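Local structure of toxin FitB (Neisseria gonorrhoeae, 2H1C) at residues L4-N7 / V8-P12; V22-L25 / D26-I29; A84-A87 / Q88-Y92. The protein forms the toxic half of a type II toxin-antitoxin pair with FitA and, as a PIN-domain protein, is probably a magnesium-dependent ribonuclease. All blocks are in the same frame, centred on the assembly; numbering follows the deposited sequence.

Following the chain from the N terminus, the three contacts come in series; none nests in or crosses another, and each closes a single turn rather than a long loop. Interaction 1 forms where strand 2-4, in the middle of the parallel sheet, passes into helix 6-9. Interaction 2 lies in helix 19-27 and touches interaction 1 directly: L25 packs on L4, V8 and P12, and W24 packs on L4, so the two helices and the central strand share one hydrophobic patch. Interaction 3, in helix 80-94, lies across the centre of the chain from interaction 2, with the two centres about 31 Å apart, and faces the second copy of FitB.

Interaction 1: L4-N7 / V8-P12; sequences LDTN and VISEP
The carbonyl of T6 is a flat group that S10 approaches from both faces. S10 OG lies 2.6 Å from T6 O, tilted 35° from the carbonyl plane, and S10 N reaches T6 O from the opposite face at 3.0 Å, so two donors of one residue grip a single oxygen. With OG beside the backbone N (chi1 -56°), the hydroxyl folds back over the preceding turn and meets the methyl of T6. In the N7 amide, the second flat group, a chi1 of 61° sets CG between the backbone N and the carbonyl carbon, so that the amide lies against the following residue, OD1 3.2 Å from V8 CG2. Residues beyond the turn fix its orientation: N7 OD1 accepts from R121 N, while N7 ND2 pairs with T120 OG1, which also bonds D5 OD2.

V8 N donates to D5 O at 3.1 Å, and I9 N adds a weak bond to the same oxygen. A water donates to N7 O at 2.8 Å and to E11 OE2 at 2.7 Å; the E11 carboxylate is held by N18 N and a salt bridge to R14. L4 CD2 lies 4.0 Å from V8 CG1, the side chains crossing at about a right angle.

The bound peptide packs on L4, I9, S10 and P12. This strand-to-helix junction opens the PIN fold, with D5 at the N-cap position, though its side chain makes no capping bond. L4 belongs to an observed magnesium site with S36 and T39; the side chains of D5 and D104, predicted ligands, lie about 5 Å apart.

Interaction 2: V22-L25 / D26-I29; sequences VAWL and DSLI
L28 lies over one face of the W24 indole, its two methyls spread across the benzene part. L28 CD1 makes a CH-pi contact, 3.9 Å from the centroid of the six-membered ring and 20° off its normal, while L28 CD2 sits nearer the rim, 3.7 Å from W24 CZ2. The two side chains run at a slant to each other. W24 has CG anti to the backbone N (chi1 179°), which swings the indole toward the C-terminal end of the turn, where L28 meets it. L28 CD1 also reaches L25 CD2, at 4.3 Å.

Under this pair, W24 O takes two bonds from S27: OG at 2.7 Å, tilted 18° from the carbonyl plane, and N at 3.1 Å. L28 N then bonds L25 O at 3.3 Å, a three-residue spacing that differs from the four-residue bond of D26 N to V22 O. V22 and D26 extend side by side, with D26 OD1 bonded to the backbone of the bound peptide.

W24 meets I2 of strand 2-4 and the ring of F134 in strand 133-134, and V22 packs on the 3-10 segment that holds P12, joining helix 19-27 to the sheet and to that segment.

Interaction 3: A84-A87 / Q88-Y92; sequences AIYA and QIRSY
R90 NH1 donates to Y86 OH at 2.8 Å in a nearly straight bond (166°), with the phenol oxygen lying exactly in the guanidinium plane. A bend at chi3 (61°) brings the guanidinium round to the hydroxyl: the aliphatic part of R90 runs alongside the tyrosine, and the guanidinium ends up turned 71° from the ring. R90 CG covers one face of Y86, a CH-pi contact 4.1 Å from the ring centroid, and R90 CD comes closer still, 3.2 Å from Y86 CZ. The phenol is thus gripped at its hydroxyl and along its face by one side chain.

Backbone bonds of the regular four-residue kind underlie the pair, R90 N to Y86 O and I89 N to I85 O, both 2.9 Å. They belong to helix 80-94 of the PIN domain, where Y86 also stacks on Y106 of helix 102-114.

S91 OG lies 2.9 Å from A87 O and 3.1 Å from Q88 O. On a different side of the helix, I85 CG2 touches I89 CD1 at 3.7 Å, the two isoleucines pointing the same way. A84 and A87 pack on R44 of the second FitB subunit, Y86 on its A41 and S91 on its A48.

Interaction 1: L4-N7 / V8-P12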
loop_
_atom_site.group_PDB
_atom_site.type_symbol
_atom_site.label_atom_id
_atom_site.label_comp_id
_atom_site.label_asym_id
_atom_site.label_seq_id
_atom_site.Cartn_x
_atom_site.Cartn_y
_atom_site.Cartn_z
ATOM N N LEU A 4 -9.832 6.190 10.208
ATOM C CA LEU A 4 -10.462 4.932 10.628
ATOM C C LEU A 4 -9.790 3.720 9.997
ATOM O O LEU A 4 -9.680 3.659 8.779
ATOM C CB LEU A 4 -11.930 4.901 10.215
ATOM C CG LEU A 4 -12.937 5.905 10.762
ATOM C CD1 LEU A 4 -14.298 5.590 10.139
ATOM C CD2 LEU A 4 -12.992 5.823 12.286
ATOM N N ASP A 5 -9.375 2.761 10.824
ATOM C CA ASP A 5 -8.719 1.523 10.369
ATOM C C ASP A 5 -9.852 0.596 9.917
ATOM O O ASP A 5 -11.004 0.770 10.315
ATOM C CB ASP A 5 -7.935 0.911 11.555
ATOM C CG ASP A 5 -6.905 -0.155 11.138
ATOM O OD1 ASP A 5 -6.471 -0.186 9.967
ATOM O OD2 ASP A 5 -6.502 -0.961 12.018
ATOM N N THR A 6 -9.529 -0.406 9.109
ATOM C CA THR A 6 -10.543 -1.320 8.599
ATOM C C THR A 6 -11.429 -1.998 9.643
ATOM O O THR A 6 -12.634 -2.140 9.439
ATOM C CB THR A 6 -9.884 -2.421 7.753
ATOM O OG1 THR A 6 -9.102 -1.805 6.728
ATOM C CG2 THR A 6 -10.927 -3.319 7.125
ATOM N N ASN A 7 -10.842 -2.416 10.760
ATOM C CA ASN A 7 -11.622 -3.127 11.765
ATOM C C ASN A 7 -12.672 -2.270 12.462
ATOM O O ASN A 7 -13.624 -2.804 13.031
ATOM C CB ASN A 7 -10.690 -3.778 12.793
ATOM C CG ASN A 7 -9.840 -2.761 13.539
ATOM O OD1 ASN A 7 -10.355 -1.919 14.275
ATOM N ND2 ASN A 7 -8.530 -2.837 13.346
ATOM N N VAL A 8 -12.517 -0.952 12.404
ATOM C CA VAL A 8 -13.479 -0.057 13.038
ATOM C C VAL A 8 -14.635 0.244 12.086
ATOM O O VAL A 8 -15.797 0.096 12.452
ATOM C CB VAL A 8 -12.782 1.246 13.498
ATOM C CG1 VAL A 8 -13.812 2.260 13.982
ATOM C CG2 VAL A 8 -11.806 0.920 14.621
ATOM N N ILE A 9 -14.339 0.629 10.851
ATOM C CA ILE A 9 -15.419 0.922 9.930
ATOM C C ILE A 9 -16.222 -0.346 9.613
ATOM O O ILE A 9 -17.405 -0.265 9.306
ATOM C CB ILE A 9 -14.889 1.611 8.626
ATOM C CG1 ILE A 9 -16.075 1.999 7.731
ATOM C CG2 ILE A 9 -13.902 0.707 7.908
ATOM C CD1 ILE A 9 -15.686 2.761 6.490
ATOM N N SER A 10 -15.594 -1.517 9.737
ATOM C CA SER A 10 -16.274 -2.791 9.464
ATOM C C SER A 10 -17.148 -3.297 10.621
ATOM O O SER A 10 -18.056 -4.098 10.413
ATOM C CB SER A 10 -15.249 -3.889 9.141
ATOM O OG SER A 10 -14.416 -3.523 8.055
ATOM N N GLU A 11 -16.883 -2.838 11.835
ATOM C CA GLU A 11 -17.651 -3.333 12.981
ATOM C C GLU A 11 -19.172 -3.154 12.891
ATOM O O GLU A 11 -19.920 -4.101 13.150
ATOM C CB GLU A 11 -17.126 -2.730 14.287
ATOM C CG GLU A 11 -17.887 -3.184 15.558
ATOM C CD GLU A 11 -17.651 -4.637 15.919
ATOM O OE1 GLU A 11 -18.421 -5.180 16.753
ATOM O OE2 GLU A 11 -16.689 -5.248 15.391
ATOM N N PRO A 12 -19.656 -1.958 12.503
ATOM C CA PRO A 12 -21.113 -1.783 12.421
ATOM C C PRO A 12 -21.817 -2.688 11.414
ATOM O O PRO A 12 -23.029 -2.878 11.479
ATOM C CB PRO A 12 -21.263 -0.305 12.069
ATOM C CG PRO A 12 -20.045 0.312 12.698
ATOM C CD PRO A 12 -18.966 -0.672 12.299
HETATM O O HOH W 1 -14.492 -5.335 13.831
#

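Interaction 2: V22-L25 / D26-I29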
loop_
_atom_site.group_PDB
_atom_site.type_symbol
_atom_site.label_atom_id
_atom_site.label_comp_id
_atom_site.label_asym_id
_atom_site.label_seq_id
_atom_site.Cartn_x
_atom_site.Cartn_y
_atom_site.Cartn_z
ATOM N N VAL A 22 -20.212 1.620 17.758
ATOM C CA VAL A 22 -21.189 2.319 16.940
ATOM C C VAL A 22 -21.443 3.708 17.539
ATOM O O VAL A 22 -21.404 4.701 16.818
ATOM C CB VAL A 22 -22.492 1.530 16.850
ATOM C CG1 VAL A 22 -23.533 2.321 16.057
ATOM C CG2 VAL A 22 -22.208 0.186 16.150
ATOM N N ALA A 23 -21.688 3.780 18.851
ATOM C CA ALA A 23 -21.921 5.071 19.509
ATOM C C ALA A 23 -20.748 6.038 19.331
ATOM O O ALA A 23 -20.942 7.256 19.112
ATOM C CB ALA A 23 -22.208 4.874 21.012
ATOM N N TRP A 24 -19.526 5.525 19.460
ATOM C CA TRP A 24 -18.357 6.382 19.289
ATOM C C TRP A 24 -18.328 6.944 17.872
ATOM O O TRP A 24 -18.050 8.127 17.665
ATOM C CB TRP A 24 -17.057 5.612 19.528
ATOM C CG TRP A 24 -15.853 6.481 19.319
ATOM C CD1 TRP A 24 -15.400 7.481 20.135
ATOM C CD2 TRP A 24 -14.986 6.469 18.179
ATOM N NE1 TRP A 24 -14.299 8.097 19.568
ATOM C CE2 TRP A 24 -14.024 7.488 18.373
ATOM C CE3 TRP A 24 -14.929 5.693 17.012
ATOM C CZ2 TRP A 24 -13.011 7.748 17.440
ATOM C CZ3 TRP A 24 -13.927 5.954 16.086
ATOM C CH2 TRP A 24 -12.981 6.972 16.309
ATOM N N LEU A 25 -18.580 6.086 16.893
ATOM C CA LEU A 25 -18.573 6.554 15.515
ATOM C C LEU A 25 -19.622 7.662 15.334
ATOM O O LEU A 25 -19.398 8.618 14.593
ATOM C CB LEU A 25 -18.859 5.400 14.559
ATOM C CG LEU A 25 -17.733 4.380 14.366
ATOM C CD1 LEU A 25 -18.312 3.131 13.706
ATOM C CD2 LEU A 25 -16.611 4.973 13.508
ATOM N N ASP A 26 -20.758 7.532 16.021
ATOM C CA ASP A 26 -21.836 8.528 15.928
ATOM C C ASP A 26 -21.532 9.875 16.576
ATOM O O ASP A 26 -22.225 10.851 16.318
ATOM C CB ASP A 26 -23.129 7.989 16.545
ATOM C CG ASP A 26 -23.796 6.963 15.675
ATOM O OD1 ASP A 26 -23.588 7.008 14.441
ATOM O OD2 ASP A 26 -24.551 6.125 16.220
ATOM N N SER A 27 -20.514 9.926 17.422
ATOM C CA SER A 27 -20.158 11.172 18.085
ATOM C C SER A 27 -19.175 11.991 17.253
ATOM O O SER A 27 -18.893 13.148 17.568
ATOM C CB SER A 27 -19.532 10.885 19.452
ATOM O OG SER A 27 -18.241 10.291 19.324
ATOM N N LEU A 28 -18.648 11.396 16.190
ATOM C CA LEU A 28 -17.668 12.085 15.359
ATOM C C LEU A 28 -18.255 13.065 14.352
ATOM O O LEU A 28 -19.385 12.887 13.888
ATOM C CB LEU A 28 -16.822 11.059 14.592
ATOM C CG LEU A 28 -16.134 9.957 15.400
ATOM C CD1 LEU A 28 -15.415 9.028 14.421
ATOM C CD2 LEU A 28 -15.161 10.553 16.404
ATOM N N ILE A 29 -17.489 14.110 14.026
ATOM C CA ILE A 29 -17.931 15.068 13.009
ATOM C C ILE A 29 -17.378 14.468 11.717
ATOM O O ILE A 29 -16.168 14.300 11.584
ATOM C CB ILE A 29 -17.327 16.467 13.211
ATOM C CG1 ILE A 29 -17.978 17.148 14.419
ATOM C CG2 ILE A 29 -17.548 17.316 11.968
ATOM C CD1 ILE A 29 -17.596 16.529 15.724
#

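Interaction 3: A84-A87 / Q88-Y92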
loop_
_atom_site.group_PDB
_atom_site.type_symbol
_atom_site.label_atom_id
_atom_site.label_comp_id
_atom_site.label_asym_id
_atom_site.label_seq_id
_atom_site.Cartn_x
_atom_site.Cartn_y
_atom_site.Cartn_z
ATOM N N ALA A 84 8.071 7.885 2.613
ATOM C CA ALA A 84 9.226 8.262 3.431
ATOM C C ALA A 84 8.955 7.991 4.905
ATOM O O ALA A 84 9.806 7.461 5.621
ATOM C CB ALA A 84 9.562 9.748 3.236
ATOM N N ILE A 85 7.771 8.381 5.363
ATOM C CA ILE A 85 7.384 8.172 6.761
ATOM C C ILE A 85 7.281 6.675 7.055
ATOM O O ILE A 85 7.688 6.206 8.118
ATOM C CB ILE A 85 6.050 8.881 7.043
ATOM C CG1 ILE A 85 6.269 10.390 6.886
ATOM C CG2 ILE A 85 5.536 8.526 8.451
ATOM C CD1 ILE A 85 5.003 11.216 6.879
ATOM N N TYR A 86 6.769 5.924 6.090
ATOM C CA TYR A 86 6.640 4.482 6.241
ATOM C C TYR A 86 7.990 3.833 6.561
ATOM O O TYR A 86 8.104 3.073 7.518
ATOM C CB TYR A 86 6.088 3.876 4.952
ATOM C CG TYR A 86 6.147 2.365 4.891
ATOM C CD1 TYR A 86 5.144 1.581 5.465
ATOM C CD2 TYR A 86 7.206 1.723 4.247
ATOM C CE1 TYR A 86 5.193 0.187 5.394
ATOM C CE2 TYR A 86 7.264 0.349 4.172
ATOM C CZ TYR A 86 6.259 -0.415 4.744
ATOM O OH TYR A 86 6.303 -1.786 4.659
ATOM N N ALA A 87 9.005 4.122 5.747
ATOM C CA ALA A 87 10.322 3.538 5.949
ATOM C C ALA A 87 10.889 3.944 7.300
ATOM O O ALA A 87 11.477 3.120 8.000
ATOM C CB ALA A 87 11.260 3.963 4.829
ATOM N N GLN A 88 10.697 5.205 7.680
ATOM C CA GLN A 88 11.187 5.682 8.966
ATOM C C GLN A 88 10.556 4.903 10.118
ATOM O O GLN A 88 11.258 4.357 10.976
ATOM C CB GLN A 88 10.888 7.175 9.115
ATOM C CG GLN A 88 11.598 8.002 8.054
ATOM C CD GLN A 88 11.424 9.493 8.239
ATOM O OE1 GLN A 88 10.305 10.018 8.192
ATOM N NE2 GLN A 88 12.539 10.191 8.451
ATOM N N ILE A 89 9.231 4.844 10.130
ATOM C CA ILE A 89 8.499 4.142 11.179
ATOM C C ILE A 89 8.816 2.658 11.272
ATOM O O ILE A 89 9.093 2.147 12.358
ATOM C CB ILE A 89 6.964 4.294 10.979
ATOM C CG1 ILE A 89 6.532 5.725 11.296
ATOM C CG2 ILE A 89 6.224 3.284 11.839
ATOM C CD1 ILE A 89 5.035 5.979 11.036
ATOM N N ARG A 90 8.765 1.950 10.150
ATOM C CA ARG A 90 9.043 0.511 10.184
ATOM C C ARG A 90 10.490 0.176 10.544
ATOM O O ARG A 90 10.744 -0.792 11.274
ATOM C CB ARG A 90 8.691 -0.146 8.853
ATOM C CG ARG A 90 7.205 -0.184 8.595
ATOM C CD ARG A 90 6.853 -1.374 7.739
ATOM N NE ARG A 90 7.208 -2.635 8.376
ATOM C CZ ARG A 90 7.298 -3.795 7.730
ATOM N NH1 ARG A 90 7.060 -3.859 6.425
ATOM N NH2 ARG A 90 7.637 -4.898 8.390
ATOM N N SER A 91 11.443 0.961 10.051
ATOM C CA SER A 91 12.835 0.685 10.368
ATOM C C SER A 91 13.099 0.952 11.851
ATOM O O SER A 91 13.757 0.150 12.532
ATOM C CB SER A 91 13.772 1.529 9.496
ATOM O OG SER A 91 13.694 2.902 9.826
ATOM N N TYR A 92 12.569 2.062 12.361
ATOM C CA TYR A 92 12.759 2.410 13.761
ATOM C C TYR A 92 12.203 1.309 14.659
ATOM O O TYR A 92 12.844 0.898 15.626
ATOM C CB TYR A 92 12.057 3.724 14.098
ATOM C CG TYR A 92 12.433 4.251 15.467
ATOM C CD1 TYR A 92 13.564 5.047 15.639
ATOM C CD2 TYR A 92 11.674 3.935 16.590
ATOM C CE1 TYR A 92 13.931 5.520 16.897
ATOM C CE2 TYR A 92 12.033 4.397 17.857
ATOM C CZ TYR A 92 13.161 5.191 17.998
ATOM O OH TYR A 92 13.515 5.663 19.240
#